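Local structure of core protein VP4 (Bluetongue virus, 2JHP) at residues N12-S15 with H16-K19; R588-R592 with S593-V597; V76-D80 with I81-V85. The protein caps viral RNA as a multifunctional enzyme and is one of the five proteins that form the inner capsid of the virus. All coordinates share one frame; numbering follows the deposited sequence.

Contact 1: N12-S15 with H16-K19; sequences NELS and HIVK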
loop_
_atom_site.group_PDB
_atom_site.type_symbol
_atom_site.label_atom_id
_atom_site.label_comp_id
_atom_site.label_asym_id
_atom_site.label_seq_id
_atom_site.Cartn_x
_atom_site.Cartn_y
_atom_site.Cartn_z
ATOM N N ASN A 12 -33.393 3.892 4.471
ATOM C CA ASN A 12 -34.580 4.648 4.870
ATOM C C ASN A 12 -34.677 5.035 6.341
ATOM O O ASN A 12 -35.085 6.156 6.658
ATOM C CB ASN A 12 -35.853 3.926 4.413
ATOM C CG ASN A 12 -36.028 3.955 2.902
ATOM O OD1 ASN A 12 -36.065 2.912 2.249
ATOM N ND2 ASN A 12 -36.124 5.157 2.339
ATOM N N GLU A 13 -34.288 4.121 7.231
ATOM C CA GLU A 13 -34.408 4.344 8.680
ATOM C C GLU A 13 -33.517 5.492 9.153
ATOM O O GLU A 13 -33.621 5.945 10.291
ATOM C CB GLU A 13 -34.114 3.049 9.466
ATOM C CG GLU A 13 -32.630 2.738 9.730
ATOM C CD GLU A 13 -31.835 2.246 8.506
ATOM O OE1 GLU A 13 -32.367 2.210 7.370
ATOM O OE2 GLU A 13 -30.651 1.891 8.690
ATOM N N LEU A 14 -32.671 5.971 8.246
ATOM C CA LEU A 14 -31.591 6.897 8.553
ATOM C C LEU A 14 -31.839 8.223 7.840
ATOM O O LEU A 14 -31.349 9.275 8.263
ATOM C CB LEU A 14 -30.283 6.280 8.051
ATOM C CG LEU A 14 -29.014 6.175 8.899
ATOM C CD1 LEU A 14 -29.285 5.640 10.288
ATOM C CD2 LEU A 14 -28.009 5.279 8.196
ATOM N N SER A 15 -32.621 8.147 6.764
ATOM C CA SER A 15 -32.900 9.266 5.859
ATOM C C SER A 15 -33.322 10.583 6.525
ATOM O O SER A 15 -33.024 11.661 6.009
ATOM C CB SER A 15 -33.966 8.844 4.847
ATOM O OG SER A 15 -34.543 9.970 4.214
ATOM N N HIS A 16 -34.025 10.493 7.649
ATOM C CA HIS A 16 -34.560 11.674 8.319
ATOM C C HIS A 16 -33.487 12.556 8.971
ATOM O O HIS A 16 -33.668 13.773 9.071
ATOM C CB HIS A 16 -35.620 11.264 9.347
ATOM C CG HIS A 16 -35.073 10.466 10.490
ATOM N ND1 HIS A 16 -34.619 9.171 10.342
ATOM C CD2 HIS A 16 -34.906 10.780 11.797
ATOM C CE1 HIS A 16 -34.191 8.726 11.512
ATOM N NE2 HIS A 16 -34.357 9.681 12.410
ATOM N N ILE A 17 -32.380 11.946 9.404
ATOM C CA ILE A 17 -31.286 12.665 10.087
ATOM C C ILE A 17 -30.546 13.579 9.114
ATOM O O ILE A 17 -30.113 14.685 9.461
ATOM C CB ILE A 17 -30.247 11.692 10.708
ATOM C CG1 ILE A 17 -30.933 10.491 11.357
ATOM C CG2 ILE A 17 -29.361 12.423 11.725
ATOM C CD1 ILE A 17 -30.089 9.235 11.336
ATOM N N VAL A 18 -30.416 13.079 7.894
ATOM C CA VAL A 18 -29.714 13.728 6.803
ATOM C C VAL A 18 -30.310 15.088 6.443
ATOM O O VAL A 18 -29.571 16.063 6.287
ATOM C CB VAL A 18 -29.730 12.793 5.582
ATOM C CG1 VAL A 18 -29.665 13.571 4.268
ATOM C CG2 VAL A 18 -28.617 11.756 5.701
ATOM N N LYS A 19 -31.639 15.149 6.337
ATOM C CA LYS A 19 -32.347 16.350 5.875
ATOM C C LYS A 19 -31.961 17.616 6.647
ATOM O O LYS A 19 -32.063 18.723 6.119
ATOM C CB LYS A 19 -33.865 16.138 5.922
ATOM C CG LYS A 19 -34.419 15.145 4.898
ATOM C CD LYS A 19 -35.851 14.710 5.268
ATOM C CE LYS A 19 -36.341 13.546 4.398
ATOM N NZ LYS A 19 -37.531 12.819 4.957
#
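Leu14 O takes the backbone N-H of Ile17 in a hydrogen bond of 3.1 Å between Ile17 N and Leu14 O, the N-H...O angle being 150°. The donor stands 38° above the carbonyl plane, so the N-H does not point at a lone pair. The preceding turn has the same spacing, since Ser15 N binds Asn12 O, and the chain tightens stepwise into the short, weakly bonded helix 15-18. Ile17 CD1 lies 3.3 Å from the same oxygen, Leu14 O, and meets Leu14 CD1 at 3.8 Å, the two side chains crossing obliquely. His16 folds back: with CG between the backbone N and carbonyl carbon (chi1 66°), its ring edge is brought to Glu13 O, 3.1 Å from CE1 and in the ring plane. ND1 is near the same oxygen but at too poor an angle for a hydrogen bond. One face of the ring carries Ile17 CG1, 3.6 Å above the plane and offset toward the rim. Farther along, the extended Lys19 chain passes Ser15, with CE 4.0 Å from OG. Glu13 OE1 bonds to Thr11 OG1, and OE2 to the hydroxyls of Ser71 and Thr72. The whole stretch belongs to the connection between parallel strands 7-10 and 25-27: Ser15 and Lys19 rest on Tyr51 and Val18 on Tyr49 of strand 48-51, while Leu14 and Ile17 pack on Phe102 and Met99 of helix 99-112.

Contact 2: R588-R592 with S593-V597; sequences RDLKR and SAAEV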
loop_
_atom_site.group_PDB
_atom_site.type_symbol
_atom_site.label_atom_id
_atom_site.label_comp_id
_atom_site.label_asym_id
_atom_site.label_seq_id
_atom_site.Cartn_x
_atom_site.Cartn_y
_atom_site.Cartn_z
ATOM N N ARG A 588 -25.605 -6.837 -27.779
ATOM C CA ARG A 588 -24.490 -7.439 -28.564
ATOM C C ARG A 588 -23.085 -7.291 -27.958
ATOM O O ARG A 588 -22.885 -7.708 -26.815
ATOM C CB ARG A 588 -24.573 -7.181 -30.077
ATOM C CG ARG A 588 -25.887 -7.677 -30.672
ATOM C CD ARG A 588 -25.724 -8.419 -31.992
ATOM N NE ARG A 588 -26.935 -8.307 -32.817
ATOM C CZ ARG A 588 -28.072 -8.971 -32.600
ATOM N NH1 ARG A 588 -28.185 -9.826 -31.585
ATOM N NH2 ARG A 588 -29.106 -8.779 -33.410
ATOM N N ASP A 589 -22.131 -6.696 -28.678
ATOM C CA ASP A 589 -20.733 -6.691 -28.214
ATOM C C ASP A 589 -20.482 -6.036 -26.832
ATOM O O ASP A 589 -19.331 -5.830 -26.429
ATOM C CB ASP A 589 -19.768 -6.178 -29.302
ATOM C CG ASP A 589 -20.130 -4.808 -29.819
ATOM O OD1 ASP A 589 -20.142 -4.625 -31.065
ATOM O OD2 ASP A 589 -20.387 -3.910 -28.986
ATOM N N LEU A 590 -21.563 -5.754 -26.102
ATOM C CA LEU A 590 -21.489 -5.160 -24.766
ATOM C C LEU A 590 -21.928 -6.145 -23.680
ATOM O O LEU A 590 -21.731 -5.879 -22.481
ATOM C CB LEU A 590 -22.338 -3.880 -24.729
ATOM C CG LEU A 590 -22.348 -2.865 -23.576
ATOM C CD1 LEU A 590 -22.332 -1.451 -24.133
ATOM C CD2 LEU A 590 -23.553 -3.063 -22.655
ATOM N N LYS A 591 -22.457 -7.297 -24.107
ATOM C CA LYS A 591 -23.231 -8.192 -23.236
ATOM C C LYS A 591 -22.591 -9.345 -22.407
ATOM O O LYS A 591 -22.724 -9.278 -21.181
ATOM C CB LYS A 591 -24.554 -8.614 -23.914
ATOM C CG LYS A 591 -24.808 -10.119 -24.085
ATOM C CD LYS A 591 -25.312 -10.828 -22.820
ATOM C CE LYS A 591 -25.855 -12.227 -23.252
ATOM N NZ LYS A 591 -26.168 -13.096 -22.072
ATOM N N ARG A 592 -21.885 -10.364 -22.940
ATOM C CA ARG A 592 -21.005 -10.458 -24.137
ATOM C C ARG A 592 -19.605 -9.999 -23.732
ATOM O O ARG A 592 -18.702 -10.822 -23.572
ATOM C CB ARG A 592 -21.505 -9.776 -25.422
ATOM C CG ARG A 592 -20.421 -9.619 -26.518
ATOM C CD ARG A 592 -20.441 -10.720 -27.626
ATOM N NE ARG A 592 -19.051 -11.063 -28.032
ATOM C CZ ARG A 592 -18.248 -10.328 -28.839
ATOM N NH1 ARG A 592 -18.669 -9.172 -29.381
ATOM N NH2 ARG A 592 -16.995 -10.736 -29.062
ATOM N N SER A 593 -19.441 -8.691 -23.553
ATOM C CA SER A 593 -18.230 -8.153 -22.949
ATOM C C SER A 593 -18.403 -8.100 -21.437
ATOM O O SER A 593 -17.445 -7.804 -20.711
ATOM C CB SER A 593 -17.907 -6.759 -23.497
ATOM O OG SER A 593 -17.437 -6.838 -24.836
ATOM N N ALA A 594 -19.625 -8.395 -20.973
ATOM C CA ALA A 594 -19.978 -8.274 -19.548
ATOM C C ALA A 594 -19.702 -6.855 -19.048
ATOM O O ALA A 594 -19.195 -6.655 -17.946
ATOM C CB ALA A 594 -19.230 -9.323 -18.693
ATOM N N ALA A 595 -20.046 -5.878 -19.881
ATOM C CA ALA A 595 -19.788 -4.474 -19.595
ATOM C C ALA A 595 -21.082 -3.721 -19.397
ATOM O O ALA A 595 -22.089 -4.040 -20.000
ATOM C CB ALA A 595 -19.002 -3.844 -20.734
ATOM N N GLU A 596 -21.037 -2.709 -18.544
ATOM C CA GLU A 596 -22.164 -1.809 -18.330
ATOM C C GLU A 596 -21.731 -0.367 -18.483
ATOM O O GLU A 596 -20.544 -0.077 -18.646
ATOM C CB GLU A 596 -22.839 -2.056 -16.978
ATOM C CG GLU A 596 -21.891 -2.391 -15.841
ATOM C CD GLU A 596 -22.501 -3.375 -14.861
ATOM O OE1 GLU A 596 -23.732 -3.592 -14.922
ATOM O OE2 GLU A 596 -21.751 -3.927 -14.027
ATOM N N VAL A 597 -22.721 0.516 -18.423
ATOM C CA VAL A 597 -22.598 1.901 -18.847
ATOM C C VAL A 597 -23.518 2.791 -17.983
ATOM O O VAL A 597 -24.344 2.276 -17.219
ATOM C CB VAL A 597 -22.964 1.991 -20.369
ATOM C CG1 VAL A 597 -24.459 1.723 -20.588
ATOM C CG2 VAL A 597 -22.523 3.314 -20.993
#
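Ala595 N donates to Leu590 O at 3.1 Å with an N-H...O angle of 158°, where the chain doubles back just after a type I beta turn from Arg588 to Lys591; the position of Arg588 O in that turn is less certain. The loop is irregular and lies between helices 568-576 and 612-625. As modelled, the peptide before Arg592 is cis and its phi is positive, though close contacts nearby make this less sure; Ala594 takes up left-handed helical torsions. A second bond ties the same two arms through a side chain. Ser593 OG is anti to its own carbonyl carbon (chi1 -72°), which turns the hydroxyl back to Asp589 O, its acceptor at 2.7 Å; the donor lies well above the carbonyl plane, 37° out of it. Consecutive carbonyls, those of Asp589 and Leu590, are thus each claimed by the returning arm. Ala594 adds a CA-H...O contact, its CA 3.3 Å from Lys591 O.

Neighbouring residues hold the loop by hydrogen bonds and contacts: Asp589 OD2 to Trp578 NE1, Ser593 O to Trp479 NE1, and both Leu590 and Ala595 against Val512. Leu590 reaches across with its end, bringing CD2 to 3.2 Å from Ala595 O.

Contact 3: V76-D80 with I81-V85; sequences VQLAD and IIKTV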
loop_
_atom_site.group_PDB
_atom_site.type_symbol
_atom_site.label_atom_id
_atom_site.label_comp_id
_atom_site.label_asym_id
_atom_site.label_seq_id
_atom_site.Cartn_x
_atom_site.Cartn_y
_atom_site.Cartn_z
ATOM N N VAL A 76 -27.460 -3.993 1.689
ATOM C CA VAL A 76 -28.505 -3.411 0.857
ATOM C C VAL A 76 -28.673 -4.250 -0.423
ATOM O O VAL A 76 -27.696 -4.790 -0.960
ATOM C CB VAL A 76 -28.255 -1.874 0.590
ATOM C CG1 VAL A 76 -27.120 -1.634 -0.399
ATOM C CG2 VAL A 76 -29.532 -1.165 0.135
ATOM N N GLN A 77 -29.918 -4.381 -0.874
ATOM C CA GLN A 77 -30.236 -5.150 -2.070
ATOM C C GLN A 77 -30.112 -4.307 -3.340
ATOM O O GLN A 77 -30.909 -3.399 -3.580
ATOM C CB GLN A 77 -31.640 -5.754 -1.972
ATOM C CG GLN A 77 -32.034 -6.579 -3.185
ATOM C CD GLN A 77 -31.224 -7.853 -3.308
ATOM O OE1 GLN A 77 -31.477 -8.833 -2.592
ATOM N NE2 GLN A 77 -30.257 -7.859 -4.225
ATOM N N LEU A 78 -29.102 -4.621 -4.144
ATOM C CA LEU A 78 -28.907 -3.993 -5.450
ATOM C C LEU A 78 -29.425 -4.908 -6.563
ATOM O O LEU A 78 -29.908 -6.013 -6.285
ATOM C CB LEU A 78 -27.426 -3.652 -5.660
ATOM C CG LEU A 78 -26.850 -2.301 -5.219
ATOM C CD1 LEU A 78 -27.515 -1.726 -3.985
ATOM C CD2 LEU A 78 -25.351 -2.420 -4.998
ATOM N N ALA A 79 -29.339 -4.451 -7.814
ATOM C CA ALA A 79 -29.843 -5.222 -8.968
ATOM C C ALA A 79 -28.906 -6.356 -9.336
ATOM O O ALA A 79 -29.243 -7.225 -10.134
ATOM C CB ALA A 79 -30.041 -4.307 -10.173
ATOM N N ASP A 80 -27.732 -6.330 -8.720
ATOM C CA ASP A 80 -26.573 -7.078 -9.153
ATOM C C ASP A 80 -26.229 -8.117 -8.098
ATOM O O ASP A 80 -26.162 -9.309 -8.387
ATOM C CB ASP A 80 -25.402 -6.086 -9.286
ATOM C CG ASP A 80 -24.262 -6.610 -10.148
ATOM O OD1 ASP A 80 -24.187 -7.833 -10.408
ATOM O OD2 ASP A 80 -23.435 -5.778 -10.572
ATOM N N ILE A 81 -25.991 -7.633 -6.877
ATOM C CA ILE A 81 -25.568 -8.448 -5.744
ATOM C C ILE A 81 -26.243 -7.940 -4.466
ATOM O O ILE A 81 -26.881 -6.880 -4.466
ATOM C CB ILE A 81 -24.014 -8.415 -5.553
ATOM C CG1 ILE A 81 -23.513 -6.983 -5.322
ATOM C CG2 ILE A 81 -23.285 -9.069 -6.737
ATOM C CD1 ILE A 81 -22.126 -6.910 -4.709
ATOM N N ILE A 82 -26.109 -8.706 -3.386
ATOM C CA ILE A 82 -26.476 -8.231 -2.058
ATOM C C ILE A 82 -25.221 -7.567 -1.471
ATOM O O ILE A 82 -24.343 -8.238 -0.912
ATOM C CB ILE A 82 -27.041 -9.375 -1.164
ATOM C CG1 ILE A 82 -28.305 -9.967 -1.802
ATOM C CG2 ILE A 82 -27.370 -8.863 0.227
ATOM C CD1 ILE A 82 -28.834 -11.219 -1.136
ATOM N N LYS A 83 -25.139 -6.248 -1.631
ATOM C CA LYS A 83 -23.932 -5.488 -1.305
ATOM C C LYS A 83 -23.734 -5.295 0.192
ATOM O O LYS A 83 -24.618 -4.773 0.863
ATOM C CB LYS A 83 -23.963 -4.116 -1.999
ATOM C CG LYS A 83 -22.811 -3.177 -1.632
ATOM C CD LYS A 83 -21.463 -3.665 -2.174
ATOM C CE LYS A 83 -20.300 -2.839 -1.630
ATOM N NZ LYS A 83 -19.710 -3.382 -0.370
ATOM N N THR A 84 -22.567 -5.692 0.700
ATOM C CA THR A 84 -22.186 -5.438 2.093
ATOM C C THR A 84 -22.107 -3.934 2.356
ATOM O O THR A 84 -21.531 -3.185 1.562
ATOM C CB THR A 84 -20.831 -6.094 2.450
ATOM O OG1 THR A 84 -20.864 -7.483 2.113
ATOM C CG2 THR A 84 -20.532 -5.958 3.936
ATOM N N VAL A 85 -22.698 -3.507 3.469
ATOM C CA VAL A 85 -22.751 -2.094 3.852
ATOM C C VAL A 85 -21.353 -1.522 4.119
ATOM O O VAL A 85 -20.596 -2.066 4.924
ATOM C CB VAL A 85 -23.728 -1.888 5.050
ATOM C CG1 VAL A 85 -23.389 -0.674 5.856
ATOM C CG2 VAL A 85 -25.152 -1.771 4.543
#
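Gln77 and Ile82 face each other as an antiparallel non-hydrogen-bonded pair, CA to CA 4.9 Å, in the beta hairpin of strands 75-77 and 82-84. From Gln77 CB, which leaves the sheet on the same face as the Ile82 side chain, CG runs anti to the backbone N, and the bend at chi2 (68°) then swings the amide back across Ile82. Gln77 CD comes to 3.9 Å from Ile82 CG1, and OE1 touches that same methylene at 3.5 Å. At the tip, NE2 donates to Leu78 O at 2.8 Å, on a lone pair and within 12° of the amide plane, so the bond fixes the rotation of the amide.

Three backbone bonds hold the strands together. Val76 N to Lys83 O is straight (166°), its return from Lys83 N to Val76 O is weak, and Leu78 N to Ile81 O closes the loop end. Lys83, on the face it shares with Val76, has Leu78 lying alongside it, both resting on Ile59 of helix 59-64, with Leu78 CD2 3.7 Å from Lys83 CB. The bent lysine ends with NZ bonded to Asp488 O and, at 2.7 Å, to Thr84 O.

Contact 1 and contact 3 are both partly buried, and both pack against strands of the same parallel sheet: residues 12-19 meet strand 48-51, the hairpin of contact 3 meets strand 67-71, and Ser71 touches a residue of each, Glu13 and Val85. They remain separate, about 8 Å apart at the nearest atoms. Contact 2 is a surface loop, 36 Å centre to centre from contact 1. Their backbones differ accordingly: i to i+3 turn bonds in 1, strand pairing in 3, and irregular turns and a left-handed Ala594 in 2. Contacts 2 and 3 touch through two acids, with Glu596 OE2 4.3 Å from Asp80 OD2; weak, long ion pairs to Arg60 and Lys487 probably ease the repulsion there.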